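Local coordinates for putative regulatory protein (Streptomyces coelicolor A3, PDB 2PZ9) that probably binds DNA as a TetR-family transcriptional regulator, with an N-terminal helix-turn-helix domain and an all-helical C-terminal domain, at residues 89-93 against 106-111; 171-175 against 209-213; 43-49 against 74-78; 31-36 against 67-71. All blocks are in the same frame, centred on the assembly; numbering follows the deposited sequence.

Contact 1 of 4, residues 89-93 against 106-111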
loop_
_atom_site.group_PDB
_atom_site.type_symbol
_atom_site.label_atom_id
_atom_site.label_comp_id
_atom_site.label_asym_id
_atom_site.label_seq_id
_atom_site.Cartn_x
_atom_site.Cartn_y
_atom_site.Cartn_z
ATOM N N LEU A 89 -14.892 8.119 -5.297
ATOM C CA LEU A 89 -14.394 6.787 -5.531
ATOM C C LEU A 89 -15.530 5.778 -5.503
ATOM O O LEU A 89 -15.772 5.091 -6.494
ATOM C CB LEU A 89 -13.353 6.444 -4.461
ATOM C CG LEU A 89 -12.815 5.000 -4.341
ATOM C CD1 LEU A 89 -11.845 4.634 -5.492
ATOM C CD2 LEU A 89 -12.185 4.705 -2.935
ATOM N N ILE A 90 -16.216 5.701 -4.360
ATOM C CA ILE A 90 -17.326 4.784 -4.139
ATOM C C ILE A 90 -18.287 4.771 -5.324
ATOM O O ILE A 90 -18.741 3.710 -5.750
ATOM C CB ILE A 90 -18.037 5.134 -2.820
ATOM C CG1 ILE A 90 -17.216 4.593 -1.662
ATOM C CG2 ILE A 90 -19.422 4.546 -2.750
ATOM C CD1 ILE A 90 -17.466 5.279 -0.362
ATOM N N GLU A 91 -18.566 5.956 -5.860
ATOM C CA GLU A 91 -19.450 6.124 -7.018
ATOM C C GLU A 91 -18.832 5.640 -8.324
ATOM O O GLU A 91 -19.514 5.042 -9.149
ATOM C CB GLU A 91 -19.889 7.575 -7.147
ATOM C CG GLU A 91 -20.751 7.992 -5.979
ATOM C CD GLU A 91 -21.279 9.404 -6.095
ATOM O OE1 GLU A 91 -21.385 9.930 -7.230
ATOM O OE2 GLU A 91 -21.598 9.988 -5.040
ATOM N N ALA A 92 -17.542 5.892 -8.502
ATOM C CA ALA A 92 -16.806 5.366 -9.644
ATOM C C ALA A 92 -16.625 3.834 -9.570
ATOM O O ALA A 92 -16.115 3.219 -10.512
ATOM C CB ALA A 92 -15.443 6.066 -9.747
ATOM N N THR A 93 -17.064 3.225 -8.466
ATOM C CA THR A 93 -16.597 1.883 -8.082
ATOM C C THR A 93 -17.713 0.911 -7.734
ATOM O O THR A 93 -17.514 -0.001 -6.934
ATOM C CB THR A 93 -15.508 1.991 -6.962
ATOM O OG1 THR A 93 -14.221 1.990 -7.583
ATOM C CG2 THR A 93 -15.563 0.871 -5.895
ATOM N N ILE A 106 -11.421 -1.312 -13.054
ATOM C CA ILE A 106 -12.093 -0.086 -12.637
ATOM C C ILE A 106 -11.244 0.689 -11.593
ATOM O O ILE A 106 -10.904 1.859 -11.812
ATOM C CB ILE A 106 -13.606 -0.374 -12.261
ATOM C CG1 ILE A 106 -14.524 0.046 -13.407
ATOM C CG2 ILE A 106 -14.079 0.322 -11.005
ATOM C CD1 ILE A 106 -14.810 -1.059 -14.463
ATOM N N LEU A 107 -10.846 0.019 -10.506
ATOM C CA LEU A 107 -9.981 0.639 -9.478
ATOM C C LEU A 107 -8.626 1.028 -10.043
ATOM O O LEU A 107 -8.056 2.057 -9.674
ATOM C CB LEU A 107 -9.786 -0.289 -8.276
ATOM C CG LEU A 107 -11.064 -0.670 -7.531
ATOM C CD1 LEU A 107 -10.960 -1.953 -6.694
ATOM C CD2 LEU A 107 -11.477 0.517 -6.658
ATOM N N PHE A 108 -8.104 0.201 -10.939
ATOM C CA PHE A 108 -6.819 0.490 -11.498
ATOM C C PHE A 108 -6.883 1.826 -12.217
ATOM O O PHE A 108 -6.027 2.698 -12.021
ATOM C CB PHE A 108 -6.401 -0.587 -12.467
ATOM C CG PHE A 108 -5.116 -0.280 -13.168
ATOM C CD1 PHE A 108 -3.891 -0.543 -12.551
ATOM C CD2 PHE A 108 -5.118 0.307 -14.440
ATOM C CE1 PHE A 108 -2.692 -0.231 -13.208
ATOM C CE2 PHE A 108 -3.932 0.615 -15.095
ATOM C CZ PHE A 108 -2.724 0.345 -14.496
ATOM N N ASP A 109 -7.924 1.967 -13.041
ATOM C CA ASP A 109 -8.165 3.145 -13.843
ATOM C C ASP A 109 -8.246 4.380 -12.994
ATOM O O ASP A 109 -7.625 5.390 -13.303
ATOM C CB ASP A 109 -9.475 2.966 -14.583
ATOM C CG ASP A 109 -9.392 1.919 -15.672
ATOM O OD1 ASP A 109 -8.262 1.575 -16.114
ATOM O OD2 ASP A 109 -10.471 1.437 -16.086
ATOM N N HIS A 110 -9.022 4.284 -11.924
ATOM C CA HIS A 110 -9.253 5.387 -11.044
ATOM C C HIS A 110 -7.964 5.955 -10.469
ATOM O O HIS A 110 -7.749 7.157 -10.485
ATOM C CB HIS A 110 -10.167 4.958 -9.922
ATOM C CG HIS A 110 -10.473 6.057 -8.951
ATOM N ND1 HIS A 110 -11.675 6.733 -8.948
ATOM C CD2 HIS A 110 -9.728 6.608 -7.960
ATOM C CE1 HIS A 110 -11.660 7.645 -7.990
ATOM N NE2 HIS A 110 -10.490 7.590 -7.376
ATOM N N PHE A 111 -7.101 5.097 -9.957
ATOM C CA PHE A 111 -5.872 5.578 -9.382
ATOM C C PHE A 111 -4.827 5.847 -10.425
ATOM O O PHE A 111 -3.893 6.603 -10.170
ATOM C CB PHE A 111 -5.349 4.613 -8.335
ATOM C CG PHE A 111 -6.204 4.557 -7.107
ATOM C CD1 PHE A 111 -6.942 3.410 -6.804
ATOM C CD2 PHE A 111 -6.299 5.670 -6.252
ATOM C CE1 PHE A 111 -7.752 3.372 -5.653
ATOM C CE2 PHE A 111 -7.101 5.640 -5.101
ATOM C CZ PHE A 111 -7.823 4.495 -4.801
#
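Leu-89 and His-110 make the one CH-pi contact between 89-93 and 106-111: the CD1 methyl of Leu-89 sits 3.7 Å from the centroid of the His-110 imidazole and only 8° off its normal, so it rests squarely over one face. With CG of His-110 anti to the backbone N (chi1 -180°), the imidazole is placed under that methyl. Ala-92 approaches the same ring differently, its CB lying near the ring plane at the edge, 3.9 Å from ND1 of His-110.

In apolar packing, CD1 of Leu-89 also touches CZ of Phe-111 at 4.1 Å and CD2 of Leu-107 at 4.3 Å. One helical turn away, polar atoms make van der Waals contacts with methyl groups: OG1 of Thr-93 touches both CD2 of Leu-107 and CG2 of Ile-106, and that CG2 also reaches the carbonyl O of Ala-92, at 3.6 Å. No hydrogen bond crosses between the segments; CH-pi and van der Waals contacts carry it.

The contact joins the end of helix 74-92, which leads out of the DNA-binding region, to helix 100-113 of the TetR-like C-terminal domain. Helix 115-127 adds His-117 against both Leu-89 and His-110, and helix 139-155 packs on Ile-90 and Thr-93.

Contact 2 of 4, residues 171-175 against 209-213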
loop_
_atom_site.group_PDB
_atom_site.type_symbol
_atom_site.label_atom_id
_atom_site.label_comp_id
_atom_site.label_asym_id
_atom_site.label_seq_id
_atom_site.Cartn_x
_atom_site.Cartn_y
_atom_site.Cartn_z
ATOM N N LEU A 171 -8.123 -8.409 -0.825
ATOM C CA LEU A 171 -7.203 -8.807 -1.884
ATOM C C LEU A 171 -7.372 -7.999 -3.169
ATOM O O LEU A 171 -6.421 -7.376 -3.665
ATOM C CB LEU A 171 -7.357 -10.299 -2.212
ATOM C CG LEU A 171 -6.911 -11.250 -1.090
ATOM C CD1 LEU A 171 -7.525 -12.643 -1.273
ATOM C CD2 LEU A 171 -5.368 -11.293 -0.924
ATOM N N ILE A 172 -8.584 -7.998 -3.700
ATOM C CA ILE A 172 -8.809 -7.333 -4.964
ATOM C C ILE A 172 -8.475 -5.809 -4.914
ATOM O O ILE A 172 -7.811 -5.273 -5.815
ATOM C CB ILE A 172 -10.214 -7.641 -5.483
ATOM C CG1 ILE A 172 -10.329 -9.150 -5.727
ATOM C CG2 ILE A 172 -10.481 -6.856 -6.775
ATOM C CD1 ILE A 172 -11.717 -9.617 -6.067
ATOM N N ASN A 173 -8.926 -5.133 -3.865
ATOM C CA ASN A 173 -8.452 -3.807 -3.561
ATOM C C ASN A 173 -6.929 -3.621 -3.521
ATOM O O ASN A 173 -6.414 -2.624 -4.040
ATOM C CB ASN A 173 -9.034 -3.390 -2.243
ATOM C CG ASN A 173 -10.398 -2.858 -2.395
ATOM O OD1 ASN A 173 -10.567 -1.642 -2.474
ATOM N ND2 ASN A 173 -11.389 -3.741 -2.500
ATOM N N GLN A 174 -6.221 -4.557 -2.890
ATOM C CA GLN A 174 -4.759 -4.504 -2.834
ATOM C C GLN A 174 -4.163 -4.540 -4.212
ATOM O O GLN A 174 -3.543 -3.575 -4.618
ATOM C CB GLN A 174 -4.171 -5.662 -2.048
ATOM C CG GLN A 174 -3.783 -5.292 -0.696
ATOM C CD GLN A 174 -2.719 -4.211 -0.612
ATOM O OE1 GLN A 174 -1.584 -4.404 -1.023
ATOM N NE2 GLN A 174 -3.078 -3.087 -0.015
ATOM N N ILE A 175 -4.372 -5.665 -4.910
ATOM C CA ILE A 175 -3.794 -5.950 -6.234
ATOM C C ILE A 175 -3.945 -4.764 -7.184
ATOM O O ILE A 175 -3.032 -4.457 -7.949
ATOM C CB ILE A 175 -4.463 -7.190 -6.904
ATOM C CG1 ILE A 175 -4.884 -8.213 -5.861
ATOM C CG2 ILE A 175 -3.524 -7.903 -7.860
ATOM C CD1 ILE A 175 -5.820 -9.318 -6.439
ATOM N N VAL A 209 -6.495 -11.321 -11.640
ATOM C CA VAL A 209 -7.695 -11.384 -10.827
ATOM C C VAL A 209 -8.606 -12.422 -11.438
ATOM O O VAL A 209 -9.267 -13.183 -10.707
ATOM C CB VAL A 209 -8.397 -10.014 -10.682
ATOM C CG1 VAL A 209 -9.719 -10.142 -9.920
ATOM C CG2 VAL A 209 -7.495 -9.043 -9.962
ATOM N N GLU A 210 -8.615 -12.469 -12.776
ATOM C CA GLU A 210 -9.267 -13.563 -13.475
ATOM C C GLU A 210 -8.745 -14.917 -12.978
ATOM O O GLU A 210 -9.541 -15.832 -12.739
ATOM C CB GLU A 210 -9.124 -13.438 -14.986
ATOM C CG GLU A 210 -9.477 -14.730 -15.778
ATOM C CD GLU A 210 -10.942 -15.227 -15.596
ATOM O OE1 GLU A 210 -11.868 -14.391 -15.382
ATOM O OE2 GLU A 210 -11.175 -16.465 -15.682
ATOM N N HIS A 211 -7.435 -15.055 -12.790
ATOM C CA HIS A 211 -6.912 -16.326 -12.290
ATOM C C HIS A 211 -7.383 -16.647 -10.892
ATOM O O HIS A 211 -7.718 -17.778 -10.618
ATOM C CB HIS A 211 -5.397 -16.413 -12.405
ATOM C CG HIS A 211 -4.932 -16.677 -13.798
ATOM N ND1 HIS A 211 -4.583 -15.668 -14.674
ATOM C CD2 HIS A 211 -4.803 -17.832 -14.488
ATOM C CE1 HIS A 211 -4.234 -16.193 -15.832
ATOM N NE2 HIS A 211 -4.359 -17.503 -15.744
HETATM N N MSE A 212 -7.451 -15.661 -10.011
HETATM C CA MSE A 212 -7.949 -15.927 -8.668
HETATM C C MSE A 212 -9.402 -16.357 -8.599
HETATM O O MSE A 212 -9.714 -17.420 -8.059
HETATM C CB MSE A 212 -7.793 -14.717 -7.816
HETATM C CG MSE A 212 -6.504 -14.689 -7.137
HETATM SE SE MSE A 212 -6.232 -12.818 -6.760
HETATM C CE MSE A 212 -7.471 -12.507 -5.258
ATOM N N PHE A 213 -10.284 -15.517 -9.128
ATOM C CA PHE A 213 -11.717 -15.798 -9.133
ATOM C C PHE A 213 -12.237 -15.832 -10.571
ATOM O O PHE A 213 -12.662 -14.792 -11.093
ATOM C CB PHE A 213 -12.478 -14.740 -8.329
ATOM C CG PHE A 213 -11.732 -14.224 -7.132
ATOM C CD1 PHE A 213 -10.967 -13.058 -7.220
ATOM C CD2 PHE A 213 -11.810 -14.879 -5.912
ATOM C CE1 PHE A 213 -10.285 -12.574 -6.104
ATOM C CE2 PHE A 213 -11.128 -14.395 -4.800
ATOM C CZ PHE A 213 -10.372 -13.249 -4.895
#
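Ile-172 brings its CD1 and CG1 obliquely onto CE1 of Phe-213, with CD1 3.3 Å from that atom. The two side chains arrive from opposite directions. Phe-213 is the first residue to leave helical geometry at the end of helix 198-212, yet its ring is turned back along the helix, where CB of Met-212 covers part of one face. Trp-163 meets the same ring edge-to-face.

Beside this pair, Met-212, present as selenomethionine, reaches across to helix 165-176. Its chain bends at the last torsion (chi3 75°), which turns the terminal methyl CE toward CB of Leu-171, 3.8 Å away. Met-212 and Ile-175 reach toward each other tip to tip, with SE of Met-212 3.5 Å from CD1 of Ile-175. Val-209, one turn earlier, completes the row: its CG2 packs on the same Ile-175 CD1 at 3.9 Å, while its CG1 lies 4.4 Å from CG1 of Ile-172.

Helix 100-113 borders the contact through Tyr-103 and Ala-104. Leu-171 also packs on Ile-175 of the second subunit, and Ile-175 on Leu-171 of that subunit, so the layer continues into the dimer interface.

All six touching residues are buried and apolar, and no hydrogen bond links the segments. Cohesion therefore comes from dispersion and exclusion of water, consistent with a helix pair held without directional bonds beside the dimer interface.

Contact 3 of 4, residues 43-49 against 74-78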
loop_
_atom_site.group_PDB
_atom_site.type_symbol
_atom_site.label_atom_id
_atom_site.label_comp_id
_atom_site.label_asym_id
_atom_site.label_seq_id
_atom_site.Cartn_x
_atom_site.Cartn_y
_atom_site.Cartn_z
ATOM N N PHE A 43 -2.428 18.414 0.221
ATOM C CA PHE A 43 -2.454 17.227 1.073
ATOM C C PHE A 43 -1.713 16.034 0.460
ATOM O O PHE A 43 -0.994 15.337 1.155
ATOM C CB PHE A 43 -3.887 16.835 1.455
ATOM C CG PHE A 43 -4.558 17.796 2.428
ATOM C CD1 PHE A 43 -3.833 18.395 3.474
ATOM C CD2 PHE A 43 -5.927 18.080 2.322
ATOM C CE1 PHE A 43 -4.466 19.279 4.382
ATOM C CE2 PHE A 43 -6.555 18.955 3.222
ATOM C CZ PHE A 43 -5.819 19.553 4.255
ATOM N N ALA A 44 -1.873 15.809 -0.838
ATOM C CA ALA A 44 -1.144 14.741 -1.497
ATOM C C ALA A 44 0.376 14.938 -1.371
ATOM O O ALA A 44 1.104 13.988 -1.117
ATOM C CB ALA A 44 -1.571 14.603 -2.954
ATOM N N ARG A 45 0.840 16.174 -1.525
ATOM C CA ARG A 45 2.251 16.520 -1.388
ATOM C C ARG A 45 2.803 16.326 0.011
ATOM O O ARG A 45 3.774 15.620 0.212
ATOM C CB ARG A 45 2.450 17.983 -1.761
ATOM C CG ARG A 45 3.287 18.220 -2.981
ATOM C CD ARG A 45 3.171 19.673 -3.421
ATOM N NE ARG A 45 3.332 19.797 -4.869
ATOM C CZ ARG A 45 2.392 19.492 -5.767
ATOM N NH1 ARG A 45 1.197 19.033 -5.384
ATOM N NH2 ARG A 45 2.649 19.632 -7.063
ATOM N N HIS A 46 2.188 16.976 0.981
ATOM C CA HIS A 46 2.861 17.189 2.248
ATOM C C HIS A 46 2.187 16.471 3.401
ATOM O O HIS A 46 2.733 16.403 4.507
ATOM C CB HIS A 46 2.939 18.683 2.527
ATOM C CG HIS A 46 3.712 19.457 1.500
ATOM N ND1 HIS A 46 3.109 20.310 0.599
ATOM C CD2 HIS A 46 5.040 19.514 1.238
ATOM C CE1 HIS A 46 4.030 20.858 -0.175
ATOM N NE2 HIS A 46 5.208 20.388 0.191
ATOM N N GLY A 47 1.010 15.912 3.128
ATOM C CA GLY A 47 0.158 15.343 4.169
ATOM C C GLY A 47 -0.497 16.442 4.959
ATOM O O GLY A 47 -0.497 17.597 4.535
ATOM N N ILE A 48 -1.046 16.082 6.116
ATOM C CA ILE A 48 -1.741 17.036 7.007
ATOM C C ILE A 48 -0.794 17.948 7.805
ATOM O O ILE A 48 -0.799 19.161 7.605
ATOM C CB ILE A 48 -2.671 16.314 8.004
ATOM C CG1 ILE A 48 -3.614 15.359 7.276
ATOM C CG2 ILE A 48 -3.409 17.341 8.897
ATOM C CD1 ILE A 48 -4.023 14.191 8.126
ATOM N N ALA A 49 -0.002 17.371 8.712
ATOM C CA ALA A 49 0.992 18.143 9.457
ATOM C C ALA A 49 1.855 18.967 8.502
ATOM O O ALA A 49 2.120 20.131 8.759
ATOM C CB ALA A 49 1.855 17.231 10.323
ATOM N N LYS A 74 -7.190 23.192 9.733
ATOM C CA LYS A 74 -6.460 22.409 8.749
ATOM C C LYS A 74 -6.987 20.969 8.715
ATOM O O LYS A 74 -7.122 20.369 7.650
ATOM C CB LYS A 74 -4.965 22.426 9.077
ATOM C CG LYS A 74 -4.024 22.219 7.888
ATOM C CD LYS A 74 -2.537 22.354 8.276
ATOM C CE LYS A 74 -2.080 21.263 9.240
ATOM N NZ LYS A 74 -0.729 21.518 9.778
ATOM N N GLU A 75 -7.304 20.421 9.883
ATOM C CA GLU A 75 -7.693 19.008 9.987
ATOM C C GLU A 75 -9.140 18.778 9.504
ATOM O O GLU A 75 -9.432 17.788 8.826
ATOM C CB GLU A 75 -7.444 18.459 11.415
ATOM C CG GLU A 75 -6.067 18.857 12.055
ATOM C CD GLU A 75 -6.083 20.255 12.755
ATOM O OE1 GLU A 75 -6.937 20.473 13.661
ATOM O OE2 GLU A 75 -5.238 21.129 12.411
ATOM N N ALA A 76 -10.019 19.721 9.831
ATOM C CA ALA A 76 -11.373 19.747 9.290
ATOM C C ALA A 76 -11.376 19.810 7.768
ATOM O O ALA A 76 -12.162 19.135 7.116
ATOM C CB ALA A 76 -12.163 20.907 9.883
ATOM N N LEU A 77 -10.480 20.616 7.213
ATOM C CA LEU A 77 -10.341 20.746 5.786
ATOM C C LEU A 77 -9.930 19.418 5.183
ATOM O O LEU A 77 -10.577 18.948 4.243
ATOM C CB LEU A 77 -9.325 21.834 5.453
ATOM C CG LEU A 77 -8.943 22.128 3.990
ATOM C CD1 LEU A 77 -10.138 22.350 3.085
ATOM C CD2 LEU A 77 -8.010 23.306 3.900
ATOM N N TYR A 78 -8.870 18.802 5.719
ATOM C CA TYR A 78 -8.521 17.446 5.295
ATOM C C TYR A 78 -9.762 16.543 5.283
ATOM O O TYR A 78 -10.105 15.984 4.231
ATOM C CB TYR A 78 -7.393 16.808 6.122
ATOM C CG TYR A 78 -7.034 15.399 5.619
ATOM C CD1 TYR A 78 -7.580 14.241 6.220
ATOM C CD2 TYR A 78 -6.166 15.221 4.525
ATOM C CE1 TYR A 78 -7.266 12.962 5.753
ATOM C CE2 TYR A 78 -5.836 13.936 4.048
ATOM C CZ TYR A 78 -6.392 12.815 4.662
ATOM O OH TYR A 78 -6.074 11.547 4.169
#
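Different first torsions bring Phe-43 and Tyr-78 together: CG of Tyr-78 stands anti to its backbone N (chi1 -179°), whereas CG of Phe-43 lies beside its own. The result is a T-shaped stack in which the edge of Tyr-78 points at the face of Phe-43, the centroids 5.2 Å apart and the planes at 76°. CB of Tyr-78 covers the Phe-43 ring too, as a CH-pi contact at 4.0 Å from its centroid. Ile-48 then occupies a face of Tyr-78, its CG1 4.0 Å from that ring's centroid, so the tyrosine is gripped at both edge and face. CG of Leu-77 closes on CE2 of Phe-43 at 4.0 Å.

The polar element is slight. Lys-74, bent at chi3, crosses Ile-48 and gives the Ala-49 carbonyl a weak hydrogen bond, NZ to O 3.3 Å.

The short helical segments 43-49 and 74-78 run at 136° to each other, their axes 10.5 Å apart, tying the first helix of the DNA-binding domain to the start of helix 74-92. Helix 115-127 flanks them: Leu-120 O accepts a bond from Tyr-78 OH, and Glu-127 takes the backbone N of Ile-48 and of Ala-49. Helix 53-59 packs on Lys-74 and Leu-77.

Contact 4 of 4, residues 31-36 against 67-71. With SO4 (sulfate ion), chain D; SO4 (sulfate ion), chain C.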
loop_
_atom_site.group_PDB
_atom_site.type_symbol
_atom_site.label_atom_id
_atom_site.label_comp_id
_atom_site.label_asym_id
_atom_site.label_seq_id
_atom_site.Cartn_x
_atom_site.Cartn_y
_atom_site.Cartn_z
ATOM N N THR A 31 -15.499 29.252 -5.074
ATOM C CA THR A 31 -14.429 29.502 -4.098
ATOM C C THR A 31 -14.204 28.336 -3.120
ATOM O O THR A 31 -13.066 27.987 -2.796
ATOM C CB THR A 31 -14.680 30.803 -3.321
ATOM O OG1 THR A 31 -14.954 31.868 -4.247
ATOM C CG2 THR A 31 -13.465 31.178 -2.467
ATOM N N ARG A 32 -15.288 27.739 -2.640
ATOM C CA ARG A 32 -15.164 26.484 -1.939
ATOM C C ARG A 32 -14.404 25.528 -2.857
ATOM O O ARG A 32 -13.430 24.915 -2.429
ATOM C CB ARG A 32 -16.536 25.929 -1.546
ATOM C CG ARG A 32 -16.485 24.821 -0.501
ATOM C CD ARG A 32 -17.823 24.111 -0.367
ATOM N NE ARG A 32 -18.337 23.791 -1.686
ATOM C CZ ARG A 32 -17.882 22.800 -2.445
ATOM N NH1 ARG A 32 -16.916 21.990 -2.009
ATOM N NH2 ARG A 32 -18.398 22.620 -3.646
ATOM N N GLN A 33 -14.808 25.428 -4.126
ATOM C CA GLN A 33 -14.185 24.453 -5.036
ATOM C C GLN A 33 -12.711 24.707 -5.184
ATOM O O GLN A 33 -11.903 23.784 -5.089
ATOM C CB GLN A 33 -14.809 24.494 -6.401
ATOM C CG GLN A 33 -16.276 24.345 -6.382
ATOM C CD GLN A 33 -16.857 24.571 -7.756
ATOM O OE1 GLN A 33 -16.417 25.465 -8.504
ATOM N NE2 GLN A 33 -17.848 23.764 -8.108
ATOM N N ARG A 34 -12.370 25.973 -5.406
ATOM C CA ARG A 34 -10.987 26.382 -5.566
ATOM C C ARG A 34 -10.126 26.050 -4.355
ATOM O O ARG A 34 -9.006 25.582 -4.528
ATOM C CB ARG A 34 -10.891 27.861 -5.914
ATOM C CG ARG A 34 -10.740 28.091 -7.390
ATOM C CD ARG A 34 -10.302 29.493 -7.724
ATOM N NE ARG A 34 -11.399 30.450 -7.641
ATOM C CZ ARG A 34 -11.598 31.275 -6.617
ATOM N NH1 ARG A 34 -10.781 31.276 -5.567
ATOM N NH2 ARG A 34 -12.623 32.103 -6.642
ATOM N N ILE A 35 -10.643 26.285 -3.145
ATOM C CA ILE A 35 -9.974 25.868 -1.894
ATOM C C ILE A 35 -9.808 24.349 -1.831
ATOM O O ILE A 35 -8.785 23.835 -1.387
ATOM C CB ILE A 35 -10.777 26.312 -0.622
ATOM C CG1 ILE A 35 -10.705 27.827 -0.404
ATOM C CG2 ILE A 35 -10.297 25.575 0.621
ATOM C CD1 ILE A 35 -11.797 28.369 0.529
ATOM N N VAL A 36 -10.838 23.635 -2.249
ATOM C CA VAL A 36 -10.825 22.186 -2.175
ATOM C C VAL A 36 -9.810 21.629 -3.169
ATOM O O VAL A 36 -8.969 20.818 -2.803
ATOM C CB VAL A 36 -12.233 21.608 -2.428
ATOM C CG1 VAL A 36 -12.163 20.099 -2.788
ATOM C CG2 VAL A 36 -13.118 21.885 -1.228
ATOM N N VAL A 67 -10.585 30.759 3.997
ATOM C CA VAL A 67 -10.487 29.318 4.153
ATOM C C VAL A 67 -11.158 28.896 5.463
ATOM O O VAL A 67 -12.036 28.020 5.480
ATOM C CB VAL A 67 -9.015 28.858 4.103
ATOM C CG1 VAL A 67 -8.895 27.355 4.344
ATOM C CG2 VAL A 67 -8.377 29.241 2.759
ATOM N N TYR A 68 -10.776 29.569 6.542
ATOM C CA TYR A 68 -11.291 29.277 7.868
ATOM C C TYR A 68 -12.753 29.659 8.090
ATOM O O TYR A 68 -13.318 29.345 9.131
ATOM C CB TYR A 68 -10.415 29.925 8.942
ATOM C CG TYR A 68 -8.996 29.384 9.050
ATOM C CD1 TYR A 68 -8.734 28.004 9.184
ATOM C CD2 TYR A 68 -7.908 30.258 9.050
ATOM C CE1 TYR A 68 -7.418 27.522 9.304
ATOM C CE2 TYR A 68 -6.590 29.780 9.161
ATOM C CZ TYR A 68 -6.352 28.419 9.294
ATOM O OH TYR A 68 -5.040 27.992 9.404
ATOM N N ALA A 69 -13.367 30.345 7.135
ATOM C CA ALA A 69 -14.813 30.538 7.202
ATOM C C ALA A 69 -15.502 29.226 6.792
ATOM O O ALA A 69 -16.407 28.759 7.482
ATOM C CB ALA A 69 -15.259 31.690 6.345
ATOM N N TYR A 70 -15.051 28.609 5.699
ATOM C CA TYR A 70 -15.623 27.342 5.268
ATOM C C TYR A 70 -15.249 26.220 6.217
ATOM O O TYR A 70 -16.071 25.375 6.557
ATOM C CB TYR A 70 -15.162 26.981 3.849
ATOM C CG TYR A 70 -15.736 27.876 2.772
ATOM C CD1 TYR A 70 -15.119 29.101 2.455
ATOM C CD2 TYR A 70 -16.891 27.508 2.075
ATOM C CE1 TYR A 70 -15.654 29.950 1.480
ATOM C CE2 TYR A 70 -17.427 28.336 1.099
ATOM C CZ TYR A 70 -16.805 29.563 0.805
ATOM O OH TYR A 70 -17.323 30.402 -0.155
ATOM N N PHE A 71 -14.000 26.206 6.647
ATOM C CA PHE A 71 -13.499 25.074 7.397
ATOM C C PHE A 71 -12.924 25.519 8.721
ATOM O O PHE A 71 -12.205 26.512 8.796
ATOM C CB PHE A 71 -12.455 24.333 6.579
ATOM C CG PHE A 71 -12.912 23.996 5.173
ATOM C CD1 PHE A 71 -12.549 24.801 4.096
ATOM C CD2 PHE A 71 -13.701 22.873 4.931
ATOM C CE1 PHE A 71 -12.959 24.491 2.791
ATOM C CE2 PHE A 71 -14.122 22.553 3.643
ATOM C CZ PHE A 71 -13.744 23.361 2.563
HETATM S S SO4 D . -16.208 33.808 -1.709
HETATM O O1 SO4 D . -14.865 34.341 -1.975
HETATM O O2 SO4 D . -16.894 33.417 -2.944
HETATM O O3 SO4 D . -16.114 32.643 -0.834
HETATM O O4 SO4 D . -16.985 34.837 -1.036
HETATM S S SO4 C . -17.179 20.572 -6.073
HETATM O O1 SO4 C . -17.913 21.827 -6.210
HETATM O O2 SO4 C . -18.010 19.581 -5.378
HETATM O O3 SO4 C . -16.850 20.089 -7.412
HETATM O O4 SO4 C . -15.957 20.801 -5.292
#
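The start of helix 32-50 and the last turn of helix 64-70 come closest at two backbone pairs, Ile-35 with Val-67 (CA to CA 7.0 Å) and Arg-32 with Tyr-70. Ile-35 touches three partners with separate branches: CG2 reaches CE1 of Phe-71 at 3.6 Å, and CD1 reaches CD1 of Tyr-70 at 3.9 Å. CG1 packs on CG2 of Val-67. Val-36 CG2 lies beside CZ of Phe-71.

The aliphatic part of Arg-32 crosses the Tyr-70 side chain at about a right angle, CB obliquely placed 3.7 Å from CE2 of Tyr-70. Bent at chi3 (47°), the arginine chain carries its guanidinium away, where NH2 makes a weak hydrogen bond to O1 of one sulfate. Gln-33 NE2 binds that same oxygen at 2.7 Å, and Arg-84 also bonds to a sulfate.

A second sulfate bridges the segments: its O3 accepts a bond from Tyr-70 OH at 2.6 Å, and its O2 one from Thr-31 OG1 at 2.8 Å.

Segment 67-71 ends the predicted helix-turn-helix motif, whose recognition helix the apolar core probably seats on the first helix. Both sulfates probably come from the crystallisation liquor, yet these donors are consistent with a surface able to meet DNA phosphate.

Followed from the N terminus, helix 32-50 with the residue before it supplies the first segments of contacts 4 (31-36) and 3 (43-49). The chain then passes through the helix-turn-helix region; 67-71 closes contact 4, and 74-78 closes contact 3. These two cross, and they touch through Leu-77, which packs on Phe-71, Ile-35 and Val-67, so the two share one apolar layer within the probable DNA-binding region. Helix 74-92 carries the chain onward to contact 1, a short closure of 12 residues against helix 100-113. Contact 2 comes last, in series, closing 33 residues near the dimer interface; Leu-107 and Asn-173 join contacts 1 and 2. Contacts 2 and 4 lie farthest apart, centres about 39 Å.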